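Predicted ATPase of the ABC class (Vibrio vulnificus, PDB 5D6A) probably binds and hydrolyses ATP through an ABC-class P-loop domain. Local coordinates at residues A[390-402]-A[453-464]. Residues are numbered along the deposited sequence; the frame is centred on the assembly and turned at random.
Sequences LVDRIGQLRDELE and EAPLVTFPPRAL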
loop_
_atom_site.group_PDB
_atom_site.type_symbol
_atom_site.label_atom_id
_atom_site.label_comp_id
_atom_site.label_asym_id
_atom_site.label_seq_id
_atom_site.Cartn_x
_atom_site.Cartn_y
_atom_site.Cartn_z
ATOM N N LEU A 390 22.142 -11.422 8.825
ATOM C CA LEU A 390 21.893 -10.855 10.148
ATOM C C LEU A 390 22.325 -11.777 11.288
ATOM O O LEU A 390 22.902 -11.317 12.272
ATOM C CB LEU A 390 20.409 -10.500 10.296
ATOM C CG LEU A 390 19.961 -9.951 11.654
ATOM C CD1 LEU A 390 20.757 -8.713 12.048
ATOM C CD2 LEU A 390 18.470 -9.649 11.636
ATOM N N VAL A 391 22.058 -13.071 11.150
ATOM C CA VAL A 391 22.414 -14.044 12.188
ATOM C C VAL A 391 23.861 -13.868 12.685
ATOM O O VAL A 391 24.145 -14.085 13.864
ATOM C CB VAL A 391 22.177 -15.499 11.704
ATOM C CG1 VAL A 391 23.030 -15.821 10.483
ATOM C CG2 VAL A 391 22.443 -16.494 12.826
ATOM N N ASP A 392 24.759 -13.460 11.791
ATOM C CA ASP A 392 26.166 -13.246 12.145
ATOM C C ASP A 392 26.410 -11.881 12.805
ATOM O O ASP A 392 27.342 -11.728 13.598
ATOM C CB ASP A 392 27.062 -13.381 10.902
ATOM C CG ASP A 392 27.045 -14.788 10.305
ATOM O OD1 ASP A 392 26.577 -15.727 10.979
ATOM O OD2 ASP A 392 27.520 -14.954 9.160
ATOM N N ARG A 393 25.578 -10.894 12.476
ATOM C CA ARG A 393 25.732 -9.544 13.024
ATOM C C ARG A 393 24.831 -9.255 14.216
ATOM O O ARG A 393 25.203 -8.491 15.104
ATOM C CB ARG A 393 25.453 -8.498 11.942
ATOM C CG ARG A 393 26.413 -8.528 10.765
ATOM C CD ARG A 393 27.843 -8.246 11.196
ATOM N NE ARG A 393 28.733 -8.084 10.050
ATOM C CZ ARG A 393 30.039 -7.848 10.136
ATOM N NH1 ARG A 393 30.632 -7.750 11.322
ATOM N NH2 ARG A 393 30.760 -7.712 9.028
ATOM N N ILE A 394 23.650 -9.861 14.236
ATOM C CA ILE A 394 22.687 -9.624 15.312
ATOM C C ILE A 394 23.302 -9.778 16.703
ATOM O O ILE A 394 22.968 -9.021 17.615
ATOM C CB ILE A 394 21.456 -10.544 15.178
ATOM C CG1 ILE A 394 20.341 -10.085 16.122
ATOM C CG2 ILE A 394 21.840 -12.004 15.404
ATOM C CD1 ILE A 394 19.090 -10.928 16.037
ATOM N N GLY A 395 24.193 -10.755 16.863
ATOM C CA GLY A 395 24.858 -10.980 18.140
ATOM C C GLY A 395 25.755 -9.810 18.496
ATOM O O GLY A 395 25.817 -9.388 19.650
ATOM N N GLN A 396 26.441 -9.281 17.487
ATOM C CA GLN A 396 27.340 -8.144 17.670
ATOM C C GLN A 396 26.568 -6.862 17.991
ATOM O O GLN A 396 27.035 -6.038 18.774
ATOM C CB GLN A 396 28.222 -7.967 16.429
ATOM C CG GLN A 396 29.162 -9.145 16.196
ATOM C CD GLN A 396 29.943 -9.056 14.897
ATOM O OE1 GLN A 396 29.547 -8.366 13.960
ATOM N NE2 GLN A 396 31.052 -9.781 14.829
ATOM N N LEU A 397 25.385 -6.701 17.399
ATOM C CA LEU A 397 24.549 -5.530 17.662
ATOM C C LEU A 397 24.216 -5.428 19.145
ATOM O O LEU A 397 24.118 -4.337 19.702
ATOM C CB LEU A 397 23.245 -5.598 16.864
ATOM C CG LEU A 397 23.294 -5.478 15.340
ATOM C CD1 LEU A 397 21.915 -5.736 14.755
ATOM C CD2 LEU A 397 23.797 -4.110 14.904
ATOM N N ARG A 398 24.035 -6.583 19.773
ATOM C CA ARG A 398 23.711 -6.663 21.188
ATOM C C ARG A 398 24.920 -6.412 22.075
ATOM O O ARG A 398 24.884 -5.569 22.966
ATOM C CB ARG A 398 23.176 -8.058 21.491
ATOM C CG ARG A 398 22.900 -8.354 22.956
ATOM C CD ARG A 398 22.576 -9.826 23.112
ATOM N NE ARG A 398 23.727 -10.649 22.744
ATOM C CZ ARG A 398 23.690 -11.965 22.547
ATOM N NH1 ARG A 398 22.551 -12.633 22.655
ATOM N NH2 ARG A 398 24.801 -12.613 22.217
ATOM N N ASP A 399 25.986 -7.162 21.824
ATOM C CA ASP A 399 27.202 -7.089 22.633
ATOM C C ASP A 399 28.001 -5.799 22.479
ATOM O O ASP A 399 28.634 -5.348 23.435
ATOM C CB ASP A 399 28.114 -8.272 22.300
ATOM C CG ASP A 399 27.445 -9.615 22.530
ATOM O OD1 ASP A 399 26.300 -9.649 23.030
ATOM O OD2 ASP A 399 28.073 -10.642 22.207
ATOM N N GLU A 400 27.971 -5.209 21.286
ATOM C CA GLU A 400 28.753 -4.002 21.007
ATOM C C GLU A 400 27.950 -2.709 21.092
ATOM O O GLU A 400 28.416 -1.723 21.664
ATOM C CB GLU A 400 29.387 -4.107 19.619
ATOM C CG GLU A 400 30.142 -5.410 19.389
ATOM C CD GLU A 400 30.896 -5.448 18.068
ATOM O OE1 GLU A 400 31.023 -4.390 17.414
ATOM O OE2 GLU A 400 31.383 -6.538 17.691
ATOM N N LEU A 401 26.751 -2.712 20.520
ATOM C CA LEU A 401 25.912 -1.513 20.495
ATOM C C LEU A 401 24.755 -1.553 21.491
ATOM O O LEU A 401 24.006 -0.588 21.605
ATOM C CB LEU A 401 25.369 -1.299 19.081
ATOM C CG LEU A 401 26.433 -1.251 17.977
ATOM C CD1 LEU A 401 25.782 -1.095 16.611
ATOM C CD2 LEU A 401 27.431 -0.131 18.227
ATOM N N GLU A 402 24.616 -2.661 22.215
ATOM C CA GLU A 402 23.535 -2.818 23.190
ATOM C C GLU A 402 22.155 -2.613 22.551
ATOM O O GLU A 402 21.252 -2.041 23.161
ATOM C CB GLU A 402 23.745 -1.886 24.394
ATOM C CG GLU A 402 25.037 -2.168 25.151
ATOM C CD GLU A 402 25.222 -1.298 26.387
ATOM O OE1 GLU A 402 24.381 -0.406 26.630
ATOM O OE2 GLU A 402 26.214 -1.508 27.116
ATOM N N GLU A 453 31.522 -12.802 12.800
ATOM C CA GLU A 453 32.925 -13.178 12.905
ATOM C C GLU A 453 33.802 -11.938 12.727
ATOM O O GLU A 453 34.721 -11.704 13.511
ATOM C CB GLU A 453 33.257 -14.257 11.870
ATOM C CG GLU A 453 34.658 -14.840 11.983
ATOM C CD GLU A 453 34.886 -16.009 11.038
ATOM O OE1 GLU A 453 36.020 -16.533 11.001
ATOM O OE2 GLU A 453 33.936 -16.409 10.333
ATOM N N ALA A 454 33.506 -11.148 11.694
ATOM C CA ALA A 454 34.234 -9.905 11.426
ATOM C C ALA A 454 33.701 -8.820 12.369
ATOM O O ALA A 454 32.566 -8.918 12.839
ATOM C CB ALA A 454 34.065 -9.494 9.973
ATOM N N PRO A 455 34.502 -7.771 12.631
ATOM C CA PRO A 455 34.080 -6.728 13.572
ATOM C C PRO A 455 33.019 -5.772 13.030
ATOM O O PRO A 455 33.185 -5.214 11.947
ATOM C CB PRO A 455 35.377 -5.966 13.840
ATOM C CG PRO A 455 36.149 -6.102 12.573
ATOM C CD PRO A 455 35.789 -7.442 11.988
ATOM N N LEU A 456 31.942 -5.591 13.791
ATOM C CA LEU A 456 30.865 -4.679 13.412
ATOM C C LEU A 456 31.383 -3.254 13.566
ATOM O O LEU A 456 31.665 -2.814 14.678
ATOM C CB LEU A 456 29.644 -4.892 14.308
ATOM C CG LEU A 456 28.412 -4.032 14.022
ATOM C CD1 LEU A 456 27.812 -4.395 12.676
ATOM C CD2 LEU A 456 27.373 -4.204 15.117
ATOM N N VAL A 457 31.499 -2.534 12.453
ATOM C CA VAL A 457 32.042 -1.175 12.463
ATOM C C VAL A 457 30.970 -0.089 12.597
ATOM O O VAL A 457 29.979 -0.090 11.873
ATOM C CB VAL A 457 32.854 -0.906 11.178
ATOM C CG1 VAL A 457 33.493 0.478 11.219
ATOM C CG2 VAL A 457 33.917 -1.979 10.992
ATOM N N THR A 458 31.187 0.829 13.536
ATOM C CA THR A 458 30.297 1.966 13.755
ATOM C C THR A 458 30.775 3.094 12.846
ATOM O O THR A 458 31.977 3.322 12.729
ATOM C CB THR A 458 30.337 2.435 15.225
ATOM O OG1 THR A 458 29.836 1.394 16.073
ATOM C CG2 THR A 458 29.498 3.696 15.425
ATOM N N PHE A 459 29.840 3.795 12.206
ATOM C CA PHE A 459 30.195 4.877 11.284
ATOM C C PHE A 459 29.616 6.220 11.710
ATOM O O PHE A 459 28.599 6.270 12.408
ATOM C CB PHE A 459 29.668 4.569 9.878
ATOM C CG PHE A 459 29.993 3.191 9.392
ATOM C CD1 PHE A 459 31.275 2.870 8.982
ATOM C CD2 PHE A 459 29.007 2.217 9.328
ATOM C CE1 PHE A 459 31.576 1.596 8.532
ATOM C CE2 PHE A 459 29.301 0.942 8.877
ATOM C CZ PHE A 459 30.588 0.632 8.476
ATOM N N PRO A 460 30.262 7.323 11.289
ATOM C CA PRO A 460 29.700 8.635 11.590
ATOM C C PRO A 460 28.423 8.820 10.771
ATOM O O PRO A 460 28.357 8.334 9.641
ATOM C CB PRO A 460 30.789 9.608 11.127
ATOM C CG PRO A 460 31.600 8.847 10.137
ATOM C CD PRO A 460 31.561 7.421 10.597
ATOM N N PRO A 461 27.413 9.515 11.325
ATOM C CA PRO A 461 26.179 9.672 10.557
ATOM C C PRO A 461 26.391 10.468 9.278
ATOM O O PRO A 461 27.293 11.305 9.212
ATOM C CB PRO A 461 25.248 10.440 11.515
ATOM C CG PRO A 461 25.924 10.442 12.848
ATOM C CD PRO A 461 27.386 10.287 12.578
ATOM N N ARG A 462 25.573 10.196 8.266
ATOM C CA ARG A 462 25.653 10.920 7.005
ATOM C C ARG A 462 25.180 12.342 7.235
ATOM O O ARG A 462 24.218 12.569 7.970
ATOM C CB ARG A 462 24.738 10.291 5.956
ATOM C CG ARG A 462 25.056 8.857 5.571
ATOM C CD ARG A 462 23.876 8.261 4.814
ATOM N NE ARG A 462 22.688 8.187 5.670
ATOM C CZ ARG A 462 21.461 7.883 5.254
ATOM N NH1 ARG A 462 21.216 7.629 3.971
ATOM N NH2 ARG A 462 20.462 7.850 6.126
ATOM N N ALA A 463 25.847 13.298 6.608
ATOM C CA ALA A 463 25.437 14.685 6.727
ATOM C C ALA A 463 24.263 14.926 5.777
ATOM O O ALA A 463 24.204 14.337 4.699
ATOM C CB ALA A 463 26.595 15.611 6.398
ATOM N N LEU A 464 23.328 15.779 6.183
ATOM C CA LEU A 464 22.166 16.109 5.358
ATOM C C LEU A 464 22.313 17.515 4.788
ATOM O O LEU A 464 22.740 18.428 5.492
ATOM C CB LEU A 464 20.885 16.036 6.192
ATOM C CG LEU A 464 19.571 16.424 5.497
ATOM C CD1 LEU A 464 19.268 15.501 4.325
ATOM C CD2 LEU A 464 18.424 16.408 6.493
#
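Leu-456 pushes its side chain into the flank of helix 390-401, a helix of the P-loop ATPase domain that leads into the parallel core strand 404-408, while the extended segment 453-464 runs past outside it. A chi1 of -179°, with CG anti to the backbone N, swings CG toward the helix. The two methyls have separate contacts: CD2 lies 3.6 Å from CD2 of Leu-397 and also meets CD1 of Leu-401, whereas CD1 lies against the aliphatic CD of Arg-393. The side chains of Leu-456 and Leu-401 cross at about a right angle. Leu-397 and Leu-401 carry the packing inward, to Leu-358 of strand 357-361 and Val-351 of helix 339-352.

Beside this packing, on the Ala-454 side, polar groups grip the chain. Gln-396 lays its amide beside the segment and donates NE2 to the carbonyl O of Ala-454 at 2.6 Å, tilted 33° from that carbonyl's plane. Its other end is held too: OE1 takes NH1 of Arg-393 on a lone pair, 2.9 Å away and within the guanidinium plane, and the two bonds together favour this orientation of the amide. The bend of Arg-393 at chi2 (-62°) carries the guanidinium toward Ala-454, where NH1 comes 2.7 Å from Ala-454 O. Farther along, CD2 of Leu-401 touches OG1 of Thr-458 at 3.6 Å, the two side chains lying alongside and running opposite ways.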